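Local coordinates for rhamnose ABC transporter, rhamnose-binding protein (Actinomyces odontolyticus ATCC 17982, PDB 5BQ3) that probably binds rhamnose or a related sugar outside the cell membrane and delivers it to an ABC transporter for uptake, at residues Ala156-Ala162 / Ala191-Asp197; Leu216-Pro222 / Lys242-Leu248; Leu142-Ser146 / Lys183-Ile187; Lys264-Asp270 / Pro319-Ala324; Phe128-Val132 / Leu274-Ala278. All coordinates share one frame; numbering follows the deposited sequence.

Contact 1 (Ala156-Ala162 / Ala191-Asp197); sequences AILSATA and AKVYGDD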
# COMPACT_ATOMS: atom_id res chain seq x y z
N ALA A 156 8.21 16.81 -13.52
CA ALA A 156 6.83 16.64 -14.00
C ALA A 156 6.16 15.46 -13.28
O ALA A 156 6.81 14.46 -13.00
CB ALA A 156 6.82 16.41 -15.50
N ILE A 157 4.86 15.59 -12.97
CA ILE A 157 4.10 14.53 -12.29
C ILE A 157 3.15 13.84 -13.29
O ILE A 157 2.35 14.52 -13.94
CB ILE A 157 3.36 15.07 -11.03
CG1 ILE A 157 4.36 15.67 -10.00
CG2 ILE A 157 2.50 13.96 -10.37
CD1 ILE A 157 3.76 16.60 -8.96
N LEU A 158 3.26 12.51 -13.40
CA LEU A 158 2.40 11.66 -14.22
C LEU A 158 1.58 10.79 -13.27
O LEU A 158 2.03 9.72 -12.84
CB LEU A 158 3.21 10.82 -15.23
CG LEU A 158 2.41 10.19 -16.39
CD1 LEU A 158 3.14 10.34 -17.69
CD2 LEU A 158 2.11 8.73 -16.14
N SER A 159 0.39 11.29 -12.91
CA SER A 159 -0.52 10.65 -11.96
C SER A 159 -1.50 9.68 -12.65
O SER A 159 -1.41 9.46 -13.86
CB SER A 159 -1.29 11.72 -11.20
OG SER A 159 -1.94 11.17 -10.07
N ALA A 160 -2.43 9.09 -11.86
CA ALA A 160 -3.47 8.17 -12.33
C ALA A 160 -4.63 9.00 -12.92
O ALA A 160 -4.39 9.78 -13.84
CB ALA A 160 -3.94 7.30 -11.18
N THR A 161 -5.88 8.85 -12.42
CA THR A 161 -7.01 9.67 -12.88
C THR A 161 -6.92 11.03 -12.19
O THR A 161 -6.28 11.15 -11.14
CB THR A 161 -8.37 9.00 -12.61
OG1 THR A 161 -8.43 8.54 -11.26
CG2 THR A 161 -8.67 7.87 -13.57
N ALA A 162 -7.58 12.04 -12.76
CA ALA A 162 -7.62 13.40 -12.21
C ALA A 162 -8.30 13.47 -10.83
O ALA A 162 -7.93 14.30 -10.01
CB ALA A 162 -8.32 14.33 -13.18
N ALA A 191 4.83 20.41 -14.71
CA ALA A 191 3.68 19.75 -15.34
C ALA A 191 3.01 18.74 -14.41
O ALA A 191 3.66 18.13 -13.56
CB ALA A 191 4.11 19.05 -16.62
N LYS A 192 1.68 18.56 -14.60
CA LYS A 192 0.83 17.61 -13.88
C LYS A 192 -0.11 16.95 -14.89
O LYS A 192 -1.16 17.51 -15.22
CB LYS A 192 0.05 18.30 -12.74
CG LYS A 192 0.87 18.54 -11.48
CD LYS A 192 0.02 18.39 -10.22
CE LYS A 192 -0.69 19.65 -9.82
NZ LYS A 192 -1.66 19.40 -8.72
N VAL A 193 0.30 15.79 -15.42
CA VAL A 193 -0.46 15.03 -16.42
C VAL A 193 -1.12 13.80 -15.78
O VAL A 193 -0.67 13.34 -14.73
CB VAL A 193 0.37 14.65 -17.67
CG1 VAL A 193 0.71 15.89 -18.50
CG2 VAL A 193 1.63 13.87 -17.31
N TYR A 194 -2.18 13.28 -16.42
CA TYR A 194 -2.94 12.15 -15.90
C TYR A 194 -3.04 11.00 -16.91
O TYR A 194 -3.56 11.18 -18.02
CB TYR A 194 -4.34 12.62 -15.44
CG TYR A 194 -4.28 13.70 -14.39
CD1 TYR A 194 -4.00 13.40 -13.06
CD2 TYR A 194 -4.45 15.04 -14.73
CE1 TYR A 194 -3.91 14.40 -12.09
CE2 TYR A 194 -4.36 16.05 -13.77
CZ TYR A 194 -4.09 15.73 -12.45
OH TYR A 194 -4.01 16.71 -11.50
N GLY A 195 -2.51 9.85 -16.51
CA GLY A 195 -2.49 8.63 -17.31
C GLY A 195 -3.71 7.74 -17.15
O GLY A 195 -3.84 6.74 -17.85
N ASP A 196 -4.60 8.11 -16.20
CA ASP A 196 -5.88 7.46 -15.87
C ASP A 196 -5.74 5.95 -15.54
O ASP A 196 -6.68 5.20 -15.78
CB ASP A 196 -6.91 7.69 -16.99
CG ASP A 196 -7.25 9.15 -17.27
OD1 ASP A 196 -7.31 9.94 -16.31
OD2 ASP A 196 -7.48 9.48 -18.45
N ASP A 197 -4.58 5.53 -14.96
CA ASP A 197 -4.23 4.15 -14.59
C ASP A 197 -4.35 3.19 -15.81
O ASP A 197 -4.65 2.00 -15.66
CB ASP A 197 -5.08 3.63 -13.41
CG ASP A 197 -4.49 3.87 -12.03
OD1 ASP A 197 -3.26 3.69 -11.87
OD2 ASP A 197 -5.26 4.17 -11.10
O HOH W 1 -7.11 6.17 -10.88
O HOH W 2 -9.09 11.76 -15.32
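A156-S159 and A191-Y194 run side by side as parallel beta strands, the inner strand and the edge strand beside it in the four-stranded sheet of one lobe. They are the two strands of the beta-alpha-beta unit whose helix is 165-180. Backbone bonds alternate from strand to strand: I157 N gives its hydrogen to A191 O, V193 N to I157 O at 2.8 Å, S159 N to V193 O, and G195 N to S159 O at 2.9 Å. The last step is looser, for D196 N reaches A160 O in a weak bond only.

Side chains alternate between two faces. A156, A191 and V193 look toward helix 199-212, and L158 toward T230 of helix 224-236; here V193 CG2 rests 3.9 Å from L158 CD1, branched aliphatic groups that fill space between sheet and helices. On the face of I157 and S159 lies helix 165-180. There Y194 has CG anti to its carbonyl carbon (chi1 -58°), which lays the ring over the turn after S159: A162 CA sits over one ring face, 3.9 Å from the ring centroid, while A160 O lies at the ring edge. The small residues S159, A160 and A162 leave room for this ring.

Two waters tie the loops beyond the strands. One bridges T161 OG1 and D197 OD2, both at 2.7 Å; the other accepts from A162 N and donates to D196 OD1. D197 OD1 bonds T223 OG1. Hydrogen bonds between peptide groups thus hold the strands in register, while the loop ends, where the last main-chain bond is weak, are bridged by two waters and the carboxylates of D196 and D197.

Contact 2 (Leu216-Pro222 / Lys242-Leu248); sequences LNAIVSP and KVFLTGL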
# COMPACT_ATOMS: atom_id res chain seq x y z
N LEU A 216 13.29 18.79 -19.24
CA LEU A 216 12.87 18.03 -18.06
C LEU A 216 14.04 17.27 -17.42
O LEU A 216 14.82 16.64 -18.13
CB LEU A 216 11.77 17.05 -18.47
CG LEU A 216 10.68 16.72 -17.45
CD1 LEU A 216 9.93 17.97 -17.04
CD2 LEU A 216 9.70 15.74 -18.04
N ASN A 217 14.13 17.33 -16.08
CA ASN A 217 15.17 16.65 -15.31
C ASN A 217 14.69 15.28 -14.80
O ASN A 217 15.48 14.34 -14.78
CB ASN A 217 15.63 17.51 -14.13
CG ASN A 217 16.46 18.70 -14.52
OD1 ASN A 217 15.96 19.78 -14.85
ND2 ASN A 217 17.77 18.54 -14.48
N ALA A 218 13.40 15.19 -14.38
CA ALA A 218 12.81 13.96 -13.85
C ALA A 218 11.29 13.91 -13.96
O ALA A 218 10.64 14.93 -14.17
CB ALA A 218 13.20 13.78 -12.38
N ILE A 219 10.72 12.69 -13.81
CA ILE A 219 9.28 12.42 -13.82
C ILE A 219 8.94 11.61 -12.55
O ILE A 219 9.59 10.61 -12.27
CB ILE A 219 8.79 11.69 -15.12
CG1 ILE A 219 9.14 12.50 -16.39
CG2 ILE A 219 7.28 11.40 -15.07
CD1 ILE A 219 9.17 11.70 -17.70
N VAL A 220 7.93 12.07 -11.79
CA VAL A 220 7.40 11.39 -10.61
C VAL A 220 6.10 10.73 -11.02
O VAL A 220 5.19 11.43 -11.49
CB VAL A 220 7.20 12.31 -9.37
CG1 VAL A 220 6.89 11.49 -8.12
CG2 VAL A 220 8.40 13.19 -9.13
N SER A 221 6.00 9.40 -10.86
CA SER A 221 4.77 8.70 -11.23
C SER A 221 4.21 7.94 -10.02
O SER A 221 4.62 6.82 -9.75
CB SER A 221 5.00 7.78 -12.42
OG SER A 221 3.81 7.67 -13.18
N PRO A 222 3.27 8.56 -9.26
CA PRO A 222 2.72 7.88 -8.08
C PRO A 222 1.63 6.85 -8.46
O PRO A 222 0.56 6.81 -7.85
CB PRO A 222 2.16 9.04 -7.24
CG PRO A 222 1.78 10.07 -8.25
CD PRO A 222 2.66 9.90 -9.44
N LYS A 242 19.12 10.21 -19.18
CA LYS A 242 19.14 11.67 -19.13
C LYS A 242 17.99 12.20 -18.25
O LYS A 242 18.23 13.02 -17.36
CB LYS A 242 19.08 12.27 -20.54
CG LYS A 242 20.34 12.02 -21.37
CD LYS A 242 20.19 12.54 -22.79
CE LYS A 242 21.44 12.32 -23.60
NZ LYS A 242 21.30 12.82 -24.99
N VAL A 243 16.76 11.71 -18.50
CA VAL A 243 15.57 12.08 -17.72
C VAL A 243 15.33 10.96 -16.70
O VAL A 243 15.12 9.81 -17.09
CB VAL A 243 14.32 12.37 -18.61
CG1 VAL A 243 13.07 12.63 -17.77
CG2 VAL A 243 14.57 13.54 -19.56
N PHE A 244 15.40 11.30 -15.41
CA PHE A 244 15.21 10.36 -14.30
C PHE A 244 13.73 10.02 -14.11
O PHE A 244 12.87 10.86 -14.33
CB PHE A 244 15.78 10.93 -12.99
CG PHE A 244 17.28 11.08 -12.98
CD1 PHE A 244 18.10 10.04 -12.55
CD2 PHE A 244 17.89 12.26 -13.39
CE1 PHE A 244 19.49 10.17 -12.54
CE2 PHE A 244 19.28 12.39 -13.38
CZ PHE A 244 20.07 11.35 -12.96
N LEU A 245 13.45 8.78 -13.69
CA LEU A 245 12.09 8.35 -13.43
C LEU A 245 12.00 7.65 -12.08
O LEU A 245 12.73 6.69 -11.82
CB LEU A 245 11.53 7.46 -14.56
CG LEU A 245 10.13 6.85 -14.31
CD1 LEU A 245 9.04 7.91 -14.33
CD2 LEU A 245 9.83 5.78 -15.30
N THR A 246 11.10 8.15 -11.25
CA THR A 246 10.84 7.62 -9.92
C THR A 246 9.33 7.71 -9.63
O THR A 246 8.57 8.24 -10.45
CB THR A 246 11.74 8.32 -8.87
OG1 THR A 246 11.61 7.65 -7.62
CG2 THR A 246 11.43 9.80 -8.71
N GLY A 247 8.93 7.17 -8.50
CA GLY A 247 7.54 7.16 -8.07
C GLY A 247 7.22 5.88 -7.33
O GLY A 247 8.03 5.39 -6.54
N LEU A 248 6.03 5.33 -7.60
CA LEU A 248 5.56 4.09 -6.97
C LEU A 248 5.35 3.02 -8.03
O LEU A 248 4.55 3.21 -8.93
CB LEU A 248 4.27 4.34 -6.16
CG LEU A 248 4.30 5.48 -5.14
CD1 LEU A 248 2.92 5.90 -4.78
CD2 LEU A 248 5.07 5.11 -3.89
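I219 and L245 form the apolar centre, with L245 CD1 3.9 Å from I219 CB as the two side chains pass obliquely. With CG anti to the L245 backbone N (chi1 175°), the leucine turns its CD1 branch across to the neighbouring strand. I219 CD1 points along a different direction and meets V243 CG1 at 4.0 Å. These branched aliphatic groups suit the place because helix 224-236 lies over I219 and L245, and helix 199-212 over I219 and V243. On the opposite face, A218 CB faces F244 CB at 3.9 Å; the small alanine lets helix 134-149 come near this side of the sheet. At the far end P222 CB touches L248 CD1.

Around this core the backbones zip together in parallel, their short axes 20° apart. F244 N bonds N217 O, I219 N bonds F244 O, T246 N bonds I219 O, S221 N bonds T246 O at 2.8 Å, and L248 N bonds S221 O at 3.0 Å. The F244 ring keeps its edge toward N217 O. G247 adopts backbone angles (145°/-139°) that call for glycine, since a CB would jam against the carbonyl oxygen of T246 before it; separately, a CB here would run into S221 O across the contact.

The polar side chains serve neighbouring strands and loops: S221 OG bonds L158 O, T246 OG1 bonds E265 O, and N217 OD1 takes the N-H of K154. Strand 218-221, helix 224-236 and strand 244-247 make up a beta-alpha-beta crossover, the repeating unit of the alternating alpha/beta lobes of periplasmic binding proteins.

Contact 3 (Leu142-Ser146 / Lys183-Ile187); sequences LDMVS and KYKGI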
# COMPACT_ATOMS: atom_id res chain seq x y z
N LEU A 142 9.77 12.76 -2.81
CA LEU A 142 10.55 14.01 -2.88
C LEU A 142 12.02 13.76 -2.57
O LEU A 142 12.88 14.40 -3.18
CB LEU A 142 9.99 15.07 -1.93
CG LEU A 142 8.71 15.77 -2.34
CD1 LEU A 142 8.07 16.42 -1.15
CD2 LEU A 142 8.96 16.79 -3.44
N ASP A 143 12.32 12.84 -1.62
CA ASP A 143 13.69 12.47 -1.23
C ASP A 143 14.43 11.80 -2.39
O ASP A 143 15.59 12.11 -2.61
CB ASP A 143 13.68 11.53 -0.01
CG ASP A 143 13.73 12.22 1.35
OD1 ASP A 143 13.49 13.44 1.41
OD2 ASP A 143 14.00 11.52 2.35
N MSE A 144 13.75 10.89 -3.13
CA MSE A 144 14.29 10.17 -4.29
C MSE A 144 14.50 11.13 -5.46
O MSE A 144 15.52 11.03 -6.14
CB MSE A 144 13.37 9.01 -4.70
CG MSE A 144 13.26 7.92 -3.64
SE MSE A 144 12.26 6.33 -4.19
CE MSE A 144 10.54 7.12 -4.56
N VAL A 145 13.56 12.08 -5.68
CA VAL A 145 13.63 13.08 -6.74
C VAL A 145 14.84 13.97 -6.49
O VAL A 145 15.74 14.01 -7.33
CB VAL A 145 12.33 13.92 -6.87
CG1 VAL A 145 12.49 15.04 -7.89
CG2 VAL A 145 11.16 13.04 -7.25
N SER A 146 14.87 14.65 -5.33
CA SER A 146 15.92 15.57 -4.89
C SER A 146 17.31 14.93 -4.98
O SER A 146 18.24 15.58 -5.47
CB SER A 146 15.65 16.03 -3.46
OG SER A 146 16.48 17.13 -3.10
N LYS A 183 14.62 21.91 1.94
CA LYS A 183 15.28 20.75 1.32
C LYS A 183 14.72 20.49 -0.09
O LYS A 183 15.46 20.04 -0.97
CB LYS A 183 15.10 19.51 2.21
CG LYS A 183 16.02 18.34 1.85
CD LYS A 183 15.59 17.06 2.53
CE LYS A 183 16.24 15.86 1.90
NZ LYS A 183 15.91 14.61 2.63
N TYR A 184 13.41 20.77 -0.30
CA TYR A 184 12.73 20.51 -1.57
C TYR A 184 12.38 21.80 -2.34
O TYR A 184 11.70 21.72 -3.36
CB TYR A 184 11.44 19.70 -1.32
CG TYR A 184 11.58 18.56 -0.33
CD1 TYR A 184 12.42 17.48 -0.59
CD2 TYR A 184 10.84 18.54 0.85
CE1 TYR A 184 12.55 16.43 0.32
CE2 TYR A 184 10.94 17.49 1.75
CZ TYR A 184 11.79 16.43 1.48
OH TYR A 184 11.90 15.39 2.37
N LYS A 185 12.89 22.97 -1.88
CA LYS A 185 12.63 24.26 -2.52
C LYS A 185 13.22 24.33 -3.95
O LYS A 185 12.72 25.08 -4.78
CB LYS A 185 13.17 25.42 -1.66
CG LYS A 185 12.16 25.93 -0.64
CD LYS A 185 12.62 27.24 -0.01
CE LYS A 185 11.58 27.85 0.90
NZ LYS A 185 11.57 27.22 2.24
N GLY A 186 14.26 23.54 -4.20
CA GLY A 186 14.93 23.44 -5.49
C GLY A 186 14.12 22.70 -6.54
O GLY A 186 14.31 22.94 -7.74
N ILE A 187 13.22 21.80 -6.10
CA ILE A 187 12.34 21.01 -6.98
C ILE A 187 11.26 21.94 -7.55
O ILE A 187 10.47 22.52 -6.80
CB ILE A 187 11.73 19.78 -6.24
CG1 ILE A 187 12.83 18.83 -5.70
CG2 ILE A 187 10.73 19.02 -7.14
CD1 ILE A 187 12.42 17.94 -4.54
O HOH W 3 18.00 18.77 -1.56
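D143 and Y184 meet through the charged and polar part of this contact, between helix 134-149 and the loop leading into strand 187-194. D143 OD1 accepts two hydrogen bonds: one from Y184 OH at 2.7 Å, on the syn side and 28° out of the carboxylate plane, and one from K183 NZ at 3.0 Å, which completes a salt bridge and comes from well above that plane. The two donors arrive from opposite faces of the carboxylate. K183 CG is anti to the backbone N (chi1 -165°) and the chain beyond it is extended, which carries NZ from its exposed position back to the helix. D143 OD2 has a further, long and weak ion pair with R321.

The second kind of contact is ring packing. L142 CB lies over one face of the Y184 ring, 3.9 Å from its centroid, while D143 OD1 stands at the ring edge; CB of the preceding K183 covers the other face. A phenylalanine in place of Y184 would probably keep the packing against L142 but leave D143 OD1 with K183 as its one remaining donor here.

Apolar side chains fill the remainder. I187 CD1 meets L142 CD2 at 3.8 Å and S146 CB at 3.9 Å, and V145 faces I187 CG1 more loosely. Where the helix nears solvent, a water bridges S146 OG (2.7 Å) and K183 O.

Two donors on one oxygen would stabilise its negative charge and are likely to favour the ionised carboxylate; they tie the loop at K183 and Y184 to helix 134-149, with the loop's type I turn Y184-I187 lying next to them.

Contact 4 (Lys264-Asp270 / Pro319-Ala324); sequences KEFALWD and PVRFNA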
# COMPACT_ATOMS: atom_id res chain seq x y z
N LYS A 264 16.53 4.28 -11.56
CA LYS A 264 17.59 4.09 -10.57
C LYS A 264 16.99 3.64 -9.24
O LYS A 264 17.48 2.66 -8.65
CB LYS A 264 18.44 5.37 -10.40
CG LYS A 264 19.39 5.61 -11.57
CD LYS A 264 20.35 6.76 -11.30
CE LYS A 264 21.35 6.92 -12.42
NZ LYS A 264 22.32 8.02 -12.15
N GLU A 265 15.92 4.33 -8.78
CA GLU A 265 15.23 4.01 -7.53
C GLU A 265 13.77 4.47 -7.56
O GLU A 265 13.46 5.59 -7.98
CB GLU A 265 15.95 4.64 -6.32
CG GLU A 265 15.54 4.05 -4.98
CD GLU A 265 16.26 4.61 -3.77
OE1 GLU A 265 16.16 5.84 -3.53
OE2 GLU A 265 16.90 3.82 -3.05
N PHE A 266 12.88 3.59 -7.10
CA PHE A 266 11.45 3.82 -6.93
C PHE A 266 11.05 3.28 -5.55
O PHE A 266 11.90 2.71 -4.87
CB PHE A 266 10.62 3.19 -8.08
CG PHE A 266 10.60 1.68 -8.12
CD1 PHE A 266 11.59 0.98 -8.81
CD2 PHE A 266 9.59 0.96 -7.50
CE1 PHE A 266 11.58 -0.42 -8.84
CE2 PHE A 266 9.59 -0.44 -7.52
CZ PHE A 266 10.58 -1.12 -8.20
N ALA A 267 9.80 3.47 -5.14
CA ALA A 267 9.34 2.99 -3.85
C ALA A 267 7.97 2.33 -3.95
O ALA A 267 7.26 2.50 -4.94
CB ALA A 267 9.28 4.15 -2.85
N LEU A 268 7.63 1.54 -2.91
CA LEU A 268 6.35 0.86 -2.71
C LEU A 268 6.34 0.36 -1.26
O LEU A 268 6.62 1.15 -0.36
CB LEU A 268 6.09 -0.27 -3.75
CG LEU A 268 4.63 -0.70 -3.96
CD1 LEU A 268 3.86 0.30 -4.81
CD2 LEU A 268 4.56 -2.06 -4.57
N TRP A 269 6.01 -0.92 -1.02
CA TRP A 269 5.92 -1.54 0.30
C TRP A 269 5.93 -3.05 0.17
O TRP A 269 5.68 -3.57 -0.92
CB TRP A 269 4.64 -1.08 1.04
CG TRP A 269 3.42 -1.03 0.15
CD1 TRP A 269 2.62 -2.07 -0.20
CD2 TRP A 269 2.92 0.12 -0.54
NE1 TRP A 269 1.64 -1.64 -1.06
CE2 TRP A 269 1.79 -0.30 -1.28
CE3 TRP A 269 3.30 1.48 -0.60
CZ2 TRP A 269 1.05 0.58 -2.08
CZ3 TRP A 269 2.56 2.35 -1.39
CH2 TRP A 269 1.45 1.90 -2.12
N ASP A 270 6.21 -3.76 1.26
CA ASP A 270 6.19 -5.22 1.30
C ASP A 270 4.79 -5.66 1.76
O ASP A 270 4.47 -5.44 2.94
CB ASP A 270 7.31 -5.77 2.22
CG ASP A 270 7.59 -7.26 2.14
OD1 ASP A 270 6.83 -7.98 1.45
OD2 ASP A 270 8.56 -7.72 2.78
N PRO A 319 7.72 3.73 3.51
CA PRO A 319 7.76 3.01 2.22
C PRO A 319 9.11 2.36 1.93
O PRO A 319 10.16 2.91 2.28
CB PRO A 319 7.44 4.10 1.19
CG PRO A 319 6.74 5.16 1.95
CD PRO A 319 7.34 5.14 3.32
N VAL A 320 9.07 1.15 1.34
CA VAL A 320 10.27 0.37 0.99
C VAL A 320 10.83 0.92 -0.33
O VAL A 320 10.10 1.00 -1.33
CB VAL A 320 9.97 -1.16 0.91
CG1 VAL A 320 11.19 -1.94 0.42
CG2 VAL A 320 9.50 -1.70 2.26
N ARG A 321 12.11 1.31 -0.33
CA ARG A 321 12.80 1.82 -1.51
C ARG A 321 13.45 0.67 -2.26
O ARG A 321 14.18 -0.13 -1.66
CB ARG A 321 13.84 2.89 -1.14
CG ARG A 321 13.24 4.21 -0.69
CD ARG A 321 14.30 5.27 -0.58
NE ARG A 321 13.89 6.34 0.32
CZ ARG A 321 14.53 7.49 0.48
NH1 ARG A 321 15.63 7.74 -0.23
NH2 ARG A 321 14.09 8.40 1.33
N PHE A 322 13.18 0.57 -3.57
CA PHE A 322 13.71 -0.49 -4.42
C PHE A 322 14.71 0.06 -5.43
O PHE A 322 14.42 1.02 -6.15
CB PHE A 322 12.58 -1.24 -5.15
CG PHE A 322 11.51 -1.83 -4.27
CD1 PHE A 322 10.39 -1.09 -3.91
CD2 PHE A 322 11.60 -3.14 -3.82
CE1 PHE A 322 9.39 -1.64 -3.10
CE2 PHE A 322 10.61 -3.69 -3.00
CZ PHE A 322 9.51 -2.94 -2.65
N ASN A 323 15.89 -0.56 -5.47
CA ASN A 323 16.99 -0.25 -6.37
C ASN A 323 17.58 -1.58 -6.89
O ASN A 323 17.06 -2.64 -6.55
CB ASN A 323 18.05 0.62 -5.68
CG ASN A 323 18.39 0.20 -4.27
OD1 ASN A 323 18.92 -0.89 -4.02
ND2 ASN A 323 18.09 1.07 -3.32
N ALA A 324 18.66 -1.52 -7.69
CA ALA A 324 19.31 -2.68 -8.30
C ALA A 324 19.94 -3.66 -7.29
O ALA A 324 20.32 -4.77 -7.68
CB ALA A 324 20.35 -2.21 -9.28
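F322 N bonds F266 O at 2.8 Å, the shortest hydrogen bond between these two antiparallel strands. F266 N returns the bond to F322 O, and in the next hydrogen-bonded pair L268 N bonds V320 O and V320 N bonds L268 O, each at 3.0 Å. A267 and R321 between them are a non-hydrogen-bonded pair, where the small alanine lets helix 134-149 lie close.

On the side facing helix 251-260, F266 holds its CG between backbone N and carbonyl carbon (chi1 68°), which brings the ring against F322 CB: this atom rests over the F266 ring face, 3.9 Å from its centroid, and the two near-parallel rings are slid apart. F322 CE1 lies 3.6 Å from L268 CB, while Y330 meets the ring edge-to-face. Large flat side chains fit this broad apolar side.

E265 and N323 lie at the ends of the strands, and R321 projects from the A267 face, opposite the rings. E265 OE2 accepts from N323 ND2 at 3.0 Å with its anti lone pair, and lies in the plane of the N323 amide. E265 OE1 makes a long salt bridge with R321 NH1, 3.8 Å away, the two planes nearly perpendicular. An alanine at E265 would probably leave N323 ND2 without this acceptor and R321 without this nearby counter-charge.

The chemistry thus divides the small sheet: the F266, L268 and F322 face is apolar, whereas the other carries R321 beside A267.

Contact 5 (Phe128-Val132 / Leu274-Ala278); sequences FINQV and LGYVA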
# COMPACT_ATOMS: atom_id res chain seq x y z
N PHE A 128 -7.55 -0.89 12.11
CA PHE A 128 -7.16 -0.79 10.70
C PHE A 128 -5.63 -0.80 10.59
O PHE A 128 -4.96 -0.06 11.32
CB PHE A 128 -7.77 0.44 10.00
CG PHE A 128 -7.24 0.73 8.60
CD1 PHE A 128 -7.32 -0.24 7.60
CD2 PHE A 128 -6.69 1.96 8.29
CE1 PHE A 128 -6.81 0.02 6.32
CE2 PHE A 128 -6.19 2.22 7.00
CZ PHE A 128 -6.27 1.25 6.03
N ILE A 129 -5.08 -1.65 9.71
CA ILE A 129 -3.65 -1.78 9.46
C ILE A 129 -3.34 -1.16 8.10
O ILE A 129 -3.75 -1.70 7.07
CB ILE A 129 -3.13 -3.25 9.58
CG1 ILE A 129 -3.74 -4.03 10.78
CG2 ILE A 129 -1.59 -3.30 9.59
CD1 ILE A 129 -3.46 -3.50 12.23
N ASN A 130 -2.65 -0.02 8.11
CA ASN A 130 -2.26 0.68 6.89
C ASN A 130 -0.80 0.38 6.57
O ASN A 130 0.03 0.36 7.48
CB ASN A 130 -2.49 2.19 7.03
CG ASN A 130 -2.72 2.94 5.73
OD1 ASN A 130 -2.73 2.40 4.62
ND2 ASN A 130 -2.94 4.24 5.87
N GLN A 131 -0.49 0.13 5.29
CA GLN A 131 0.86 -0.17 4.81
C GLN A 131 1.81 0.97 5.10
O GLN A 131 2.86 0.78 5.70
CB GLN A 131 0.86 -0.43 3.28
CG GLN A 131 -0.18 -1.42 2.77
CD GLN A 131 -1.39 -0.71 2.20
OE1 GLN A 131 -2.14 -0.03 2.90
NE2 GLN A 131 -1.61 -0.89 0.90
N VAL A 132 1.42 2.18 4.66
CA VAL A 132 2.19 3.42 4.72
C VAL A 132 1.29 4.62 5.07
O VAL A 132 0.10 4.60 4.76
CB VAL A 132 2.92 3.67 3.36
CG1 VAL A 132 4.12 2.74 3.19
CG2 VAL A 132 1.96 3.52 2.17
N LEU A 274 2.31 -6.35 5.91
CA LEU A 274 0.97 -5.87 6.21
C LEU A 274 0.10 -7.00 6.80
O LEU A 274 -0.56 -6.78 7.82
CB LEU A 274 0.32 -5.26 4.95
CG LEU A 274 -1.13 -4.80 5.07
CD1 LEU A 274 -1.24 -3.48 5.80
CD2 LEU A 274 -1.75 -4.68 3.71
N GLY A 275 0.13 -8.17 6.17
CA GLY A 275 -0.60 -9.35 6.63
C GLY A 275 -0.06 -9.87 7.94
O GLY A 275 -0.83 -10.34 8.79
N TYR A 276 1.27 -9.76 8.13
CA TYR A 276 2.02 -10.17 9.32
C TYR A 276 1.56 -9.36 10.55
O TYR A 276 1.18 -9.97 11.55
CB TYR A 276 3.53 -10.00 9.09
CG TYR A 276 4.41 -10.68 10.12
CD1 TYR A 276 4.85 -11.99 9.93
CD2 TYR A 276 4.84 -10.00 11.25
CE1 TYR A 276 5.67 -12.62 10.87
CE2 TYR A 276 5.66 -10.62 12.20
CZ TYR A 276 6.07 -11.93 12.00
OH TYR A 276 6.88 -12.54 12.93
N VAL A 277 1.57 -8.01 10.46
CA VAL A 277 1.16 -7.08 11.52
C VAL A 277 -0.33 -7.28 11.85
O VAL A 277 -0.69 -7.31 13.03
CB VAL A 277 1.49 -5.60 11.15
CG1 VAL A 277 0.91 -4.61 12.16
CG2 VAL A 277 3.00 -5.38 11.03
N ALA A 278 -1.18 -7.44 10.81
CA ALA A 278 -2.63 -7.63 10.94
C ALA A 278 -2.99 -8.89 11.75
O ALA A 278 -3.88 -8.83 12.59
CB ALA A 278 -3.27 -7.69 9.57
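I129 of strand 127-130 meets L274, V277 and A278 of helix 271-287, a helix lying on the six-stranded parallel sheet of the other lobe in a type I periplasmic binding protein fold. Helix and strand run roughly antiparallel, their segment axes 8.7 Å apart. I129 is the main bump. Its two branches go to different places: CG2 enters the hollow between L274 CD1 and V277 CG1, 3.8 Å from each, while CG1 lies along A278, 3.8 Å from its CA. Alanine fits there because its lone methyl leaves a shallow notch for the isoleucine. V277 turns CG1 anti to its backbone N (chi1 172°), facing the strand.

L274 provides the bump in the other direction. It slides past I129 and straddles the strand end: CD1 lies over the I129 carbonyl, and CD2 packs on the aliphatic part of Q131, the two residues crossing obliquely. F116 on the adjacent strand backs both L274 and A278, so the helix covers more than one strand. Branched residues suit this apolar seam, since their methyls can fill gaps left by each other. L274 CD2 lies 3.7 Å from Q131 CG, where the strand gives way to the loop.

Contacts 1 and 2 share one four-stranded sheet, centres 12 Å apart, through the adjacent strands 153-159 and 218-221. Contact 3, also 12 Å from contact 2, packs helix 134-149 beside that sheet, with V145 and M144 touching V220 and T246. Contact 4 adds the small two-stranded sheet, joined to contact 2 by G247 and A267. Along the chain contact 3 crosses contact 1, and contacts 1-3 are nested inside the loop closed by contact 5, between strand 127-130 of the other sheet and helix 271-287. Contacts 4 and 5 have centres 18 Å apart and touch where W269 and P319 meet V132. The three crossings between lobes lie near there, as expected of the hinge in such proteins.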